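Local coordinates for protein molybdopterin synthase catalytic subunit (Homo sapiens, PDB 5MPO) that catalyses the conversion of precursor Z into molybdopterin, inserting two sulfur atoms from its thiocarboxylated partner subunit to form the dithiolene, at residues Leu29-Val38 with Ala108-Ser116. Residues are numbered along the deposited sequence; the frame is centred on the assembly and turned at random.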
loop_
_atom_site.group_PDB
_atom_site.type_symbol
_atom_site.label_atom_id
_atom_site.label_comp_id
_atom_site.label_asym_id
_atom_site.label_seq_id
_atom_site.Cartn_x
_atom_site.Cartn_y
_atom_site.Cartn_z
ATOM N N LEU C 29 -2.592 15.535 -7.529
ATOM C CA LEU C 29 -2.497 14.126 -7.885
ATOM C C LEU C 29 -3.801 13.422 -7.571
ATOM O O LEU C 29 -4.447 13.714 -6.572
ATOM C CB LEU C 29 -1.364 13.469 -7.112
ATOM C CG LEU C 29 -0.005 14.127 -7.238
ATOM C CD1 LEU C 29 1.000 13.282 -6.511
ATOM C CD2 LEU C 29 0.356 14.270 -8.705
ATOM N N SER C 30 -4.173 12.478 -8.416
ATOM C CA SER C 30 -5.405 11.728 -8.234
ATOM C C SER C 30 -5.089 10.234 -7.965
ATOM O O SER C 30 -4.473 9.555 -8.801
ATOM C CB SER C 30 -6.248 11.906 -9.497
ATOM O OG SER C 30 -7.083 10.804 -9.696
ATOM N N VAL C 31 -5.546 9.710 -6.829
ATOM C CA VAL C 31 -5.324 8.317 -6.500
ATOM C C VAL C 31 -6.032 7.466 -7.538
ATOM O O VAL C 31 -5.494 6.463 -7.983
ATOM C CB VAL C 31 -5.833 7.916 -5.090
ATOM C CG1 VAL C 31 -5.448 6.484 -4.771
ATOM C CG2 VAL C 31 -5.244 8.795 -3.997
ATOM N N ASP C 32 -7.218 7.878 -7.952
ATOM C CA ASP C 32 -7.989 7.110 -8.910
ATOM C C ASP C 32 -7.338 7.062 -10.266
ATOM O O ASP C 32 -7.228 6.001 -10.855
ATOM C CB ASP C 32 -9.412 7.661 -9.051
ATOM C CG ASP C 32 -10.388 6.600 -9.529
ATOM O OD1 ASP C 32 -10.862 5.775 -8.661
ATOM O OD2 ASP C 32 -10.616 6.598 -10.778
ATOM N N GLU C 33 -6.910 8.220 -10.751
ATOM C CA GLU C 33 -6.116 8.323 -11.973
ATOM C C GLU C 33 -4.965 7.322 -11.909
ATOM O O GLU C 33 -4.835 6.486 -12.816
ATOM C CB GLU C 33 -5.575 9.743 -12.127
ATOM C CG GLU C 33 -4.605 10.012 -13.293
ATOM C CD GLU C 33 -3.583 11.172 -13.077
ATOM O OE1 GLU C 33 -3.026 11.546 -14.128
ATOM O OE2 GLU C 33 -3.286 11.690 -11.920
ATOM N N VAL C 34 -4.160 7.386 -10.827
ATOM C CA VAL C 34 -2.879 6.664 -10.784
ATOM C C VAL C 34 -3.124 5.171 -10.617
ATOM O O VAL C 34 -2.410 4.364 -11.193
ATOM C CB VAL C 34 -1.977 7.137 -9.626
ATOM C CG1 VAL C 34 -0.737 6.252 -9.462
ATOM C CG2 VAL C 34 -1.565 8.554 -9.826
ATOM N N SER C 35 -4.129 4.813 -9.824
ATOM C CA SER C 35 -4.461 3.432 -9.611
ATOM C C SER C 35 -4.903 2.838 -10.948
ATOM O O SER C 35 -4.533 1.714 -11.236
ATOM C CB SER C 35 -5.476 3.255 -8.461
ATOM O OG SER C 35 -6.650 3.947 -8.746
ATOM N N GLN C 36 -5.585 3.613 -11.801
ATOM C CA GLN C 36 -6.011 3.129 -13.154
ATOM C C GLN C 36 -4.858 2.899 -14.102
ATOM O O GLN C 36 -4.944 2.088 -15.004
ATOM C CB GLN C 36 -7.024 4.075 -13.824
ATOM N N LEU C 37 -3.754 3.595 -13.900
ATOM C CA LEU C 37 -2.635 3.467 -14.791
ATOM C C LEU C 37 -1.957 2.148 -14.569
ATOM O O LEU C 37 -1.253 1.681 -15.462
ATOM C CB LEU C 37 -1.660 4.611 -14.599
ATOM C CG LEU C 37 -2.179 5.982 -15.068
ATOM C CD1 LEU C 37 -1.265 7.084 -14.565
ATOM C CD2 LEU C 37 -2.255 6.074 -16.597
ATOM N N VAL C 38 -2.183 1.513 -13.413
ATOM C CA VAL C 38 -1.522 0.221 -13.134
ATOM C C VAL C 38 -2.422 -1.019 -13.199
ATOM O O VAL C 38 -1.925 -2.107 -13.093
ATOM C CB VAL C 38 -0.668 0.257 -11.834
ATOM C CG1 VAL C 38 0.275 1.471 -11.828
ATOM C CG2 VAL C 38 -1.511 0.243 -10.567
ATOM N N ALA C 108 -1.939 15.378 -1.645
ATOM C CA ALA C 108 -0.885 14.397 -1.872
ATOM C C ALA C 108 0.312 15.018 -2.521
ATOM O O ALA C 108 0.168 15.704 -3.539
ATOM C CB ALA C 108 -1.416 13.242 -2.752
ATOM N N SER C 109 1.486 14.751 -1.957
ATOM C CA SER C 109 2.779 15.057 -2.603
ATOM C C SER C 109 3.351 13.911 -3.504
ATOM O O SER C 109 4.187 14.154 -4.378
ATOM C CB SER C 109 3.820 15.398 -1.537
ATOM O OG SER C 109 4.143 14.292 -0.711
ATOM N N ILE C 110 2.956 12.676 -3.227
ATOM C CA ILE C 110 3.485 11.506 -3.915
ATOM C C ILE C 110 2.405 10.434 -3.951
ATOM O O ILE C 110 1.632 10.294 -3.008
ATOM C CB ILE C 110 4.825 10.970 -3.288
ATOM C CG1 ILE C 110 5.287 9.735 -4.020
ATOM C CG2 ILE C 110 4.697 10.603 -1.842
ATOM C CD1 ILE C 110 6.769 9.503 -4.030
ATOM N N ILE C 111 2.348 9.696 -5.050
ATOM C CA ILE C 111 1.505 8.527 -5.117
ATOM C C ILE C 111 2.346 7.579 -5.901
ATOM O O ILE C 111 2.795 7.882 -7.019
ATOM C CB ILE C 111 0.159 8.784 -5.824
ATOM C CG1 ILE C 111 -0.722 9.752 -5.051
ATOM C CG2 ILE C 111 -0.658 7.523 -6.030
ATOM C CD1 ILE C 111 -1.963 10.140 -5.854
ATOM N N ILE C 112 2.553 6.418 -5.292
ATOM C CA ILE C 112 3.210 5.265 -5.894
ATOM C C ILE C 112 2.215 4.119 -5.912
ATOM O O ILE C 112 1.508 3.862 -4.916
ATOM C CB ILE C 112 4.428 4.848 -5.074
ATOM C CG1 ILE C 112 5.473 5.967 -5.061
ATOM C CG2 ILE C 112 5.058 3.622 -5.693
ATOM C CD1 ILE C 112 6.524 5.867 -3.974
ATOM N N ALA C 113 2.155 3.451 -7.042
ATOM C CA ALA C 113 1.335 2.295 -7.208
ATOM C C ALA C 113 2.115 1.189 -7.956
ATOM O O ALA C 113 2.846 1.483 -8.890
ATOM C CB ALA C 113 0.085 2.685 -7.977
ATOM N N VAL C 114 1.902 -0.068 -7.557
ATOM C CA VAL C 114 2.455 -1.246 -8.221
ATOM C C VAL C 114 1.405 -2.309 -8.339
ATOM O O VAL C 114 0.726 -2.577 -7.350
ATOM C CB VAL C 114 3.647 -1.860 -7.421
ATOM C CG1 VAL C 114 4.235 -3.046 -8.185
ATOM C CG2 VAL C 114 4.728 -0.811 -7.198
ATOM N N SER C 115 1.295 -2.924 -9.521
ATOM C CA SER C 115 0.408 -4.111 -9.735
ATOM C C SER C 115 1.209 -5.370 -9.970
ATOM O O SER C 115 2.242 -5.334 -10.594
ATOM C CB SER C 115 -0.539 -3.918 -10.939
ATOM O OG SER C 115 0.195 -3.640 -12.142
ATOM N N SER C 116 0.722 -6.495 -9.494
ATOM C CA SER C 116 1.348 -7.800 -9.790
ATOM C C SER C 116 0.291 -8.909 -9.658
ATOM O O SER C 116 -0.811 -8.671 -9.193
ATOM C CB SER C 116 2.491 -8.089 -8.814
ATOM O OG SER C 116 1.995 -8.023 -7.487
#
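With chi1 at -66°, I111 swings CG1 away from its carbonyl carbon and CG2 away from its amide N; CG2 meets V34, while CG1 and CD1 extend toward L29 and V31 at the start of helix 31-38. This is the alpha/beta layer of the MoaE fold: the short helix lies on one face of the mixed sheet, inclined 29° to strand 110-116 and running in the same general direction, while helix 119-136 packs on the other face against I110 and V114. CD1 of I111 lies 3.6 Å from L29 CB and also touches V31 CG2, the two side chains of V31 and I111 crossing at about a right angle. V34 CG1 sits 3.7 Å from I111 CG2 and reaches on to A113 CB. Cutting I111 back to an alanine would probably open a gap beside L29 and V31 and leave V34 with A113 as its remaining contact on this strand. One turn on, V38 sets CG2 3.9 Å from A113 CB. At the helix's N-terminus, S30 is the N-cap, its OG accepting from E33 N. S115 OG, which also bonds H93 N, donates to V38 O at 2.8 Å, lying in the carbonyl plane with a C=O...OG angle of 148°.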